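Local coordinates for enoyl-CoA hydratase/isomerase family protein (PDB 3KQF) that probably hydrates trans-2-enoyl-CoA thioesters to 3-hydroxyacyl-CoA, as a trimeric enoyl-CoA hydratase of the crotonase superfamily, at residues A[56-61]-A[196-201]; A[65-70]-A[105-110]; A[125-130]-A[183-188]; A[129-134]-A[174-179]. All coordinates share one frame; numbering follows the deposited sequence.

Overall arrangement
From the N terminus, strand 56-61 opens the outermost loop. Contact 1 closes it when helix 193-206 packs on that strand, so the other three contacts nest inside. Contact 2 closes first, bringing the corner at 65-70 to the end of strand 105-109. Contacts 3 and 4 follow it in series. Both start on strand 126-130 and share Ala-129 and Ala-130. Contact 4 closes the shorter loop at helix 175-181, and contact 3 closes the longer one at strand 186-188. Strands 56-61, 105-109, 126-130 and 186-188 are successive parallel neighbours in one sheet. The contacts tie this sheet to the helices and the corner that flank it.

Contact 1: residues A[56-61]-A[196-201]; sequences VVILTG and KAIEIA
Ala-197 O accepts the helix bond from Ala-201 N at 2.9 Å, and Ile-58 CD1 of the strand touches the same oxygen at 3.7 Å. No hydrogen bond crosses this contact. The two segments meet through methyl groups. Ile-58 carries most of it. Its CG1 lies anti to the carbonyl carbon (chi1 -64°) and its chain runs on extended, which carries CD1 out to the helix. There CD1 packs on Ala-201 CB at 3.9 Å. It also meets Ala-197 CB and, alongside, Ile-198 CG1. The shorter branch, CG2, faces Ala-197 CB. Val-56 works one step along the same face of the strand. Its CG1 packs on Ala-201 CB at 3.8 Å, while CG2 touches Ala-201 O at 3.5 Å. Ala-201 CB therefore sits between the valine and the isoleucine. The two alanines lie one helical turn apart, and their small side chains let the helix backbone come close to the strand. Strand and helix run nearly antiparallel, at 163°, with their axes 9.2 Å apart. Val-57, between the two packing residues, points to the other face. The same helix covers neighbouring strands too, with Ile-200 resting on Ile-106, Phe-126 and Ile-128. Helix 193-206 thus packs across one face of the parallel sheet, consistent with the alpha/beta core of the crotonase fold.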
# COMPACT_ATOMS: atom_id res chain seq x y z
N VAL A 56 2.55 26.46 -1.27
CA VAL A 56 1.55 25.41 -1.24
C VAL A 56 0.41 25.87 -2.12
O VAL A 56 0.09 27.08 -2.18
CB VAL A 56 0.96 25.18 0.19
CG1 VAL A 56 -0.02 24.02 0.18
CG2 VAL A 56 2.06 24.92 1.21
N VAL A 57 -0.23 24.89 -2.74
CA VAL A 57 -1.37 25.11 -3.60
C VAL A 57 -2.58 24.31 -3.10
O VAL A 57 -2.46 23.14 -2.67
CB VAL A 57 -1.06 24.60 -5.05
CG1 VAL A 57 -2.28 24.77 -5.97
CG2 VAL A 57 0.17 25.33 -5.61
N ILE A 58 -3.74 24.94 -3.15
CA ILE A 58 -5.00 24.27 -2.81
C ILE A 58 -5.86 24.21 -4.09
O ILE A 58 -6.00 25.21 -4.78
CB ILE A 58 -5.78 25.01 -1.70
CG1 ILE A 58 -4.98 25.02 -0.41
CG2 ILE A 58 -7.15 24.33 -1.47
CD1 ILE A 58 -5.50 26.02 0.65
N LEU A 59 -6.40 23.03 -4.38
CA LEU A 59 -7.24 22.84 -5.56
C LEU A 59 -8.63 22.47 -5.06
O LEU A 59 -8.79 21.52 -4.30
CB LEU A 59 -6.65 21.75 -6.45
CG LEU A 59 -7.31 21.51 -7.81
CD1 LEU A 59 -7.38 22.80 -8.62
CD2 LEU A 59 -6.56 20.41 -8.59
N THR A 60 -9.64 23.21 -5.51
CA THR A 60 -11.02 22.97 -5.07
C THR A 60 -12.03 23.34 -6.16
O THR A 60 -11.64 23.77 -7.25
CB THR A 60 -11.31 23.77 -3.75
OG1 THR A 60 -12.48 23.26 -3.10
CG2 THR A 60 -11.47 25.28 -4.02
N GLY A 61 -13.31 23.10 -5.88
CA GLY A 61 -14.39 23.45 -6.78
C GLY A 61 -15.28 24.54 -6.19
O GLY A 61 -15.37 24.71 -4.96
N LYS A 196 -10.05 24.44 6.98
CA LYS A 196 -9.19 23.28 7.26
C LYS A 196 -8.05 23.19 6.21
O LYS A 196 -6.89 22.90 6.56
CB LYS A 196 -10.01 22.00 7.25
CG LYS A 196 -9.22 20.70 7.59
CD LYS A 196 -8.75 20.70 9.05
CE LYS A 196 -8.14 19.36 9.44
NZ LYS A 196 -7.73 19.33 10.87
N ALA A 197 -8.38 23.38 4.93
CA ALA A 197 -7.35 23.33 3.88
C ALA A 197 -6.35 24.47 4.05
O ALA A 197 -5.15 24.28 3.88
CB ALA A 197 -7.99 23.39 2.49
N ILE A 198 -6.83 25.65 4.40
CA ILE A 198 -5.94 26.79 4.60
C ILE A 198 -5.04 26.58 5.80
O ILE A 198 -3.85 26.89 5.75
CB ILE A 198 -6.72 28.10 4.74
CG1 ILE A 198 -7.31 28.49 3.39
CG2 ILE A 198 -5.80 29.23 5.25
CD1 ILE A 198 -8.24 29.68 3.46
N GLU A 199 -5.57 26.05 6.89
CA GLU A 199 -4.73 25.85 8.07
C GLU A 199 -3.64 24.79 7.86
O GLU A 199 -2.51 24.98 8.31
CB GLU A 199 -5.56 25.69 9.35
CG GLU A 199 -6.14 27.06 9.76
CD GLU A 199 -6.98 27.04 11.02
OE1 GLU A 199 -7.01 26.01 11.72
OE2 GLU A 199 -7.61 28.09 11.30
N ILE A 200 -3.94 23.72 7.12
CA ILE A 200 -2.92 22.71 6.80
C ILE A 200 -1.91 23.31 5.82
O ILE A 200 -0.70 23.13 5.99
CB ILE A 200 -3.53 21.41 6.23
CG1 ILE A 200 -4.36 20.74 7.32
CG2 ILE A 200 -2.43 20.46 5.73
CD1 ILE A 200 -5.08 19.50 6.84
N ALA A 201 -2.39 24.07 4.83
CA ALA A 201 -1.51 24.75 3.89
C ALA A 201 -0.58 25.72 4.62
O ALA A 201 0.60 25.80 4.30
CB ALA A 201 -2.34 25.50 2.81

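Contact 2: residues A[65-70]-A[105-110]; sequences KAFCAG and VIAAIN
Asn-110 ND2 donates to Ala-66 O at 3.0 Å, with a bent N-H...O angle of 136°. The donor stands above the carbonyl plane of Ala-66, not on a lone pair. The same nitrogen also bonds Gly-63 O, and Ala-66 O has a second donor in Asn-31 ND2. The other end of the amide is held as well, since Asn-110 OD1 accepts from Gly-61 N. These partners fix the rotation of the buried amide. Asn-110 CG lies between the backbone N and the carbonyl carbon (chi1 58°), which turns the amide back toward the 65-70 corner. In crotonase relatives the residue just after this segment supplies one backbone N-H of the oxyanion hole, so 65-70 probably leads into that site here. The contact joins this approach to the end of strand 105-109. Polar atoms also meet carbon. Asn-110 OD1 lies 3.2 Å from Phe-67 CA and comes to the edge of the Phe-67 ring, in its plane. The ring and amide planes are 65° apart. Ala-108 O approaches Phe-67 CD1 at 3.5 Å, while bonding Thr-60 OG1. The apolar contacts centre on Ile-109. Its CG1 lies over one face of the Phe-67 ring, and its CG2 packs on Phe-67 CB at 3.8 Å. Farther out, Phe-67 CZ reaches Ala-107 CB at 4.5 Å.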
# COMPACT_ATOMS: atom_id res chain seq x y z
N LYS A 65 -21.88 21.63 -4.22
CA LYS A 65 -22.37 20.37 -4.78
C LYS A 65 -21.32 19.54 -5.52
O LYS A 65 -21.38 18.32 -5.50
CB LYS A 65 -23.58 20.60 -5.70
CG LYS A 65 -24.85 21.04 -4.94
CD LYS A 65 -26.11 20.98 -5.81
CE LYS A 65 -27.37 21.25 -4.97
NZ LYS A 65 -28.64 21.24 -5.76
N ALA A 66 -20.36 20.20 -6.16
CA ALA A 66 -19.39 19.46 -6.94
C ALA A 66 -17.97 19.99 -6.88
O ALA A 66 -17.72 21.19 -6.99
CB ALA A 66 -19.85 19.40 -8.41
N PHE A 67 -17.03 19.07 -6.64
CA PHE A 67 -15.61 19.37 -6.74
C PHE A 67 -15.31 19.35 -8.25
O PHE A 67 -14.79 20.32 -8.82
CB PHE A 67 -14.79 18.30 -6.00
CG PHE A 67 -13.32 18.32 -6.27
CD1 PHE A 67 -12.49 19.27 -5.68
CD2 PHE A 67 -12.73 17.36 -7.08
CE1 PHE A 67 -11.13 19.27 -5.90
CE2 PHE A 67 -11.34 17.36 -7.30
CZ PHE A 67 -10.55 18.32 -6.71
N CYS A 68 -15.66 18.24 -8.88
CA CYS A 68 -15.43 18.05 -10.31
C CYS A 68 -16.17 16.79 -10.79
O CYS A 68 -15.85 15.67 -10.37
CB CYS A 68 -13.94 17.95 -10.61
SG CYS A 68 -13.63 17.61 -12.38
N ALA A 69 -17.15 16.98 -11.67
CA ALA A 69 -17.95 15.86 -12.18
C ALA A 69 -17.22 15.04 -13.23
O ALA A 69 -17.78 14.08 -13.74
CB ALA A 69 -19.27 16.38 -12.75
N GLY A 70 -15.98 15.42 -13.53
CA GLY A 70 -15.16 14.70 -14.52
C GLY A 70 -15.16 15.36 -15.88
O GLY A 70 -15.38 16.57 -15.99
N VAL A 105 0.38 20.02 -3.24
CA VAL A 105 -0.94 20.39 -3.74
C VAL A 105 -1.96 19.63 -2.92
O VAL A 105 -1.88 18.39 -2.80
CB VAL A 105 -1.10 20.06 -5.28
CG1 VAL A 105 -2.50 20.42 -5.77
CG2 VAL A 105 0.00 20.74 -6.13
N ILE A 106 -2.87 20.36 -2.30
CA ILE A 106 -3.92 19.80 -1.45
C ILE A 106 -5.24 19.90 -2.16
O ILE A 106 -5.60 20.98 -2.63
CB ILE A 106 -4.02 20.58 -0.11
CG1 ILE A 106 -2.64 20.62 0.60
CG2 ILE A 106 -5.06 19.97 0.78
CD1 ILE A 106 -2.62 21.47 1.91
N ALA A 107 -5.94 18.78 -2.29
CA ALA A 107 -7.26 18.76 -2.87
C ALA A 107 -8.28 19.00 -1.75
O ALA A 107 -8.24 18.33 -0.71
CB ALA A 107 -7.54 17.40 -3.56
N ALA A 108 -9.15 19.99 -1.94
CA ALA A 108 -10.22 20.27 -0.99
C ALA A 108 -11.50 19.90 -1.74
O ALA A 108 -12.03 20.68 -2.55
CB ALA A 108 -10.23 21.76 -0.55
N ILE A 109 -11.97 18.68 -1.47
CA ILE A 109 -13.10 18.08 -2.19
C ILE A 109 -14.41 18.49 -1.53
O ILE A 109 -14.83 17.93 -0.53
CB ILE A 109 -12.93 16.53 -2.26
CG1 ILE A 109 -11.50 16.19 -2.72
CG2 ILE A 109 -13.97 15.92 -3.22
CD1 ILE A 109 -11.15 14.70 -2.74
N ASN A 110 -15.02 19.51 -2.13
CA ASN A 110 -16.23 20.16 -1.63
C ASN A 110 -17.54 19.51 -2.06
O ASN A 110 -18.60 19.93 -1.63
CB ASN A 110 -16.24 21.62 -2.11
CG ASN A 110 -16.17 21.74 -3.64
OD1 ASN A 110 -15.17 21.39 -4.27
ND2 ASN A 110 -17.24 22.28 -4.24

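Contact 3: residues A[125-130]-A[183-188]; sequences DFRIAA and LVEFVV
Ile-128 CG2 sits in the hollow between Phe-186 CB, at 3.8 Å, and Val-188 CG2, at 4.1 Å. Its other branch, CG1, leans on Phe-186 CD2. Farther along the same sheet face, Phe-186 CE2 meets Phe-126 CE1, the two rings crossing obliquely. On the opposite face Val-184 CG1 fits between Arg-127 CB and Ala-129 CB. Between these two layers the strands pair in parallel, adding strand 186-188 to the edge of the sheet in this crotonase fold. Ala-129 N donates to Phe-186 O, and Val-188 N to Ala-129 O. Where the pairing begins, Arg-127 O accepts hydrogen bonds from both Glu-185 N and Phe-186 N. Glu-185 bends at chi2 (73°), folding its carboxylate back toward Arg-127. OE1 accepts from Arg-127 N at 2.8 Å, and OE2 makes a salt bridge to Arg-127 NH1 at 3.1 Å. Guanidinium and carboxylate planes stand 72° apart, so they do not pair side by side. Arg-127 NE bonds Leu-183 O only weakly. Its NH2 is gripped by Cys-124 O and Ser-121 O. Arg-162 of the second subunit makes a cation-pi contact with Phe-186 and bonds Glu-185 O.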
# COMPACT_ATOMS: atom_id res chain seq x y z
N ASP A 125 -1.07 15.87 -3.93
CA ASP A 125 -0.28 15.20 -2.88
C ASP A 125 -1.14 14.52 -1.81
O ASP A 125 -0.83 13.42 -1.39
CB ASP A 125 0.70 16.18 -2.24
CG ASP A 125 1.76 16.65 -3.21
OD1 ASP A 125 2.82 15.99 -3.26
OD2 ASP A 125 1.51 17.59 -3.98
N PHE A 126 -2.13 15.24 -1.28
CA PHE A 126 -3.11 14.64 -0.36
C PHE A 126 -4.45 15.36 -0.47
O PHE A 126 -4.55 16.42 -1.12
CB PHE A 126 -2.60 14.44 1.08
CG PHE A 126 -2.23 15.70 1.77
CD1 PHE A 126 -3.17 16.40 2.54
CD2 PHE A 126 -0.94 16.19 1.67
CE1 PHE A 126 -2.82 17.56 3.18
CE2 PHE A 126 -0.58 17.36 2.33
CZ PHE A 126 -1.52 18.05 3.08
N ARG A 127 -5.46 14.75 0.16
CA ARG A 127 -6.84 15.14 0.00
C ARG A 127 -7.61 15.36 1.30
O ARG A 127 -7.50 14.59 2.26
CB ARG A 127 -7.51 13.99 -0.77
CG ARG A 127 -7.02 13.82 -2.21
CD ARG A 127 -6.95 12.34 -2.68
NE ARG A 127 -5.84 11.67 -2.00
CZ ARG A 127 -4.54 11.79 -2.35
NH1 ARG A 127 -3.61 11.17 -1.65
NH2 ARG A 127 -4.19 12.54 -3.38
N ILE A 128 -8.38 16.44 1.33
CA ILE A 128 -9.30 16.74 2.44
C ILE A 128 -10.68 16.74 1.78
O ILE A 128 -10.88 17.44 0.78
CB ILE A 128 -9.08 18.12 3.04
CG1 ILE A 128 -7.63 18.34 3.47
CG2 ILE A 128 -10.06 18.34 4.25
CD1 ILE A 128 -7.35 19.77 3.86
N ALA A 129 -11.62 15.99 2.32
CA ALA A 129 -12.98 15.92 1.78
C ALA A 129 -14.07 16.42 2.72
O ALA A 129 -14.01 16.21 3.92
CB ALA A 129 -13.32 14.50 1.42
N ALA A 130 -15.10 17.02 2.14
CA ALA A 130 -16.28 17.42 2.87
C ALA A 130 -16.99 16.13 3.26
O ALA A 130 -16.95 15.16 2.49
CB ALA A 130 -17.20 18.27 1.99
N LEU A 183 -8.23 6.72 0.70
CA LEU A 183 -8.34 7.55 -0.50
C LEU A 183 -8.30 9.04 -0.13
O LEU A 183 -7.76 9.83 -0.88
CB LEU A 183 -9.62 7.22 -1.30
CG LEU A 183 -9.95 8.07 -2.53
CD1 LEU A 183 -8.82 8.04 -3.62
CD2 LEU A 183 -11.28 7.59 -3.11
N VAL A 184 -8.90 9.42 1.00
CA VAL A 184 -8.79 10.82 1.47
C VAL A 184 -8.14 10.78 2.86
O VAL A 184 -8.34 9.83 3.64
CB VAL A 184 -10.12 11.59 1.45
CG1 VAL A 184 -10.73 11.57 0.03
CG2 VAL A 184 -11.08 11.05 2.51
N GLU A 185 -7.34 11.80 3.15
CA GLU A 185 -6.57 11.85 4.39
C GLU A 185 -7.28 12.55 5.54
O GLU A 185 -6.97 12.28 6.71
CB GLU A 185 -5.18 12.45 4.13
CG GLU A 185 -4.21 11.51 3.34
CD GLU A 185 -4.55 11.35 1.86
OE1 GLU A 185 -5.22 12.23 1.27
OE2 GLU A 185 -4.11 10.33 1.27
N PHE A 186 -8.21 13.44 5.21
CA PHE A 186 -9.03 14.16 6.21
C PHE A 186 -10.49 14.27 5.74
O PHE A 186 -10.76 14.34 4.53
CB PHE A 186 -8.51 15.58 6.42
CG PHE A 186 -7.06 15.65 6.85
CD1 PHE A 186 -6.72 15.66 8.20
CD2 PHE A 186 -6.06 15.70 5.90
CE1 PHE A 186 -5.38 15.73 8.59
CE2 PHE A 186 -4.71 15.77 6.29
CZ PHE A 186 -4.37 15.77 7.62
N VAL A 187 -11.42 14.29 6.69
CA VAL A 187 -12.83 14.54 6.41
C VAL A 187 -13.33 15.58 7.41
O VAL A 187 -13.10 15.45 8.62
CB VAL A 187 -13.70 13.25 6.44
CG1 VAL A 187 -15.16 13.61 6.25
CG2 VAL A 187 -13.26 12.29 5.37
N VAL A 188 -13.94 16.65 6.90
CA VAL A 188 -14.47 17.73 7.72
C VAL A 188 -15.82 18.20 7.16
O VAL A 188 -16.14 17.92 6.01
CB VAL A 188 -13.50 18.95 7.75
CG1 VAL A 188 -12.13 18.53 8.23
CG2 VAL A 188 -13.39 19.61 6.36

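Contact 4: residues A[129-134]-A[174-179]; sequences AAESAS and SAQEAK
The Gln-176 amide meets Glu-131 O with an N-H edge. NE2 donates to that oxygen at 3.3 Å, and the acceptor lies in the amide plane. A water also accepts from NE2, at 2.7 Å, and donates to Glu-131 OE2. The water thus joins the amide to the Glu-131 carboxylate, whose plane is 48° from the amide. Gln-176 bends at chi2 (69°), which brings the amide round to the turn. Glu-131 CB and CG lie beside NE2. Next to this polar pair, Ala-175 CB presses on Ala-130 O at 3.1 Å. That oxygen already accepts the bond from Ala-133 N that closes a type I turn. Ala-129 CB packs on Ala-175 CB at 4.2 Å. Beyond the turn, Ser-134 and Ser-174 form an antiparallel non-hydrogen-bonded pair, where the outer strand 173-174 of a small sheet meets 134-136. Ser-174 is also the N-cap of helix 175-181. Its OG accepts from Glu-177 N, and its N donates to Glu-177 OE1, completing a capping box. The chemistry thus divides in two: alanines pack the buried side, while Glu-131 and Gln-176 form an exposed polar border held partly through water.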
# COMPACT_ATOMS: atom_id res chain seq x y z
N ALA A 129 -11.62 15.99 2.32
CA ALA A 129 -12.98 15.92 1.78
C ALA A 129 -14.07 16.42 2.72
O ALA A 129 -14.01 16.21 3.92
CB ALA A 129 -13.32 14.50 1.42
N ALA A 130 -15.10 17.02 2.14
CA ALA A 130 -16.28 17.42 2.87
C ALA A 130 -16.99 16.13 3.26
O ALA A 130 -16.95 15.16 2.49
CB ALA A 130 -17.20 18.27 1.99
N GLU A 131 -17.64 16.13 4.42
CA GLU A 131 -18.41 14.97 4.89
C GLU A 131 -19.44 14.55 3.86
O GLU A 131 -19.78 13.37 3.77
CB GLU A 131 -19.17 15.29 6.21
CG GLU A 131 -18.32 15.28 7.47
CD GLU A 131 -19.14 15.52 8.74
OE1 GLU A 131 -19.84 16.55 8.83
OE2 GLU A 131 -19.06 14.69 9.67
N SER A 132 -19.93 15.52 3.09
CA SER A 132 -20.98 15.28 2.10
C SER A 132 -20.46 14.95 0.70
O SER A 132 -21.26 14.73 -0.22
CB SER A 132 -21.92 16.49 2.03
OG SER A 132 -21.19 17.67 1.76
N ALA A 133 -19.14 14.92 0.51
CA ALA A 133 -18.56 14.60 -0.78
C ALA A 133 -18.70 13.13 -1.12
O ALA A 133 -18.89 12.28 -0.24
CB ALA A 133 -17.07 15.00 -0.84
N SER A 134 -18.65 12.84 -2.41
CA SER A 134 -18.70 11.46 -2.88
C SER A 134 -17.67 11.33 -3.98
O SER A 134 -17.39 12.31 -4.71
CB SER A 134 -20.10 11.04 -3.35
OG SER A 134 -20.67 11.95 -4.26
N SER A 174 -18.92 7.27 -0.28
CA SER A 174 -19.01 8.46 0.56
C SER A 174 -17.63 8.91 0.98
O SER A 174 -16.67 8.17 0.88
CB SER A 174 -19.80 8.16 1.82
OG SER A 174 -19.10 7.23 2.64
N ALA A 175 -17.56 10.11 1.55
CA ALA A 175 -16.29 10.64 2.04
C ALA A 175 -15.76 9.75 3.18
O ALA A 175 -14.55 9.56 3.31
CB ALA A 175 -16.49 12.05 2.54
N GLN A 176 -16.69 9.23 3.98
CA GLN A 176 -16.39 8.38 5.13
C GLN A 176 -15.74 7.08 4.68
O GLN A 176 -14.76 6.62 5.28
CB GLN A 176 -17.68 8.07 5.93
CG GLN A 176 -18.27 9.25 6.69
CD GLN A 176 -18.87 10.37 5.82
OE1 GLN A 176 -19.29 10.16 4.67
NE2 GLN A 176 -18.95 11.58 6.39
N GLU A 177 -16.30 6.49 3.62
CA GLU A 177 -15.78 5.27 3.04
C GLU A 177 -14.43 5.55 2.44
O GLU A 177 -13.49 4.77 2.61
CB GLU A 177 -16.76 4.70 2.00
CG GLU A 177 -18.04 4.15 2.64
CD GLU A 177 -19.15 3.79 1.67
OE1 GLU A 177 -19.24 4.37 0.57
OE2 GLU A 177 -20.00 2.96 2.05
N ALA A 178 -14.31 6.68 1.73
CA ALA A 178 -13.03 7.06 1.15
C ALA A 178 -11.95 7.16 2.24
O ALA A 178 -10.81 6.73 2.02
CB ALA A 178 -13.14 8.38 0.43
N LYS A 179 -12.30 7.73 3.39
CA LYS A 179 -11.36 7.87 4.50
C LYS A 179 -10.94 6.49 5.02
O LYS A 179 -9.77 6.25 5.27
CB LYS A 179 -11.92 8.68 5.66
CG LYS A 179 -10.80 9.18 6.57
CD LYS A 179 -11.26 9.71 7.89
CE LYS A 179 -10.06 10.31 8.64
NZ LYS A 179 -8.84 9.44 8.51
O HOH W 1 -18.24 12.15 8.96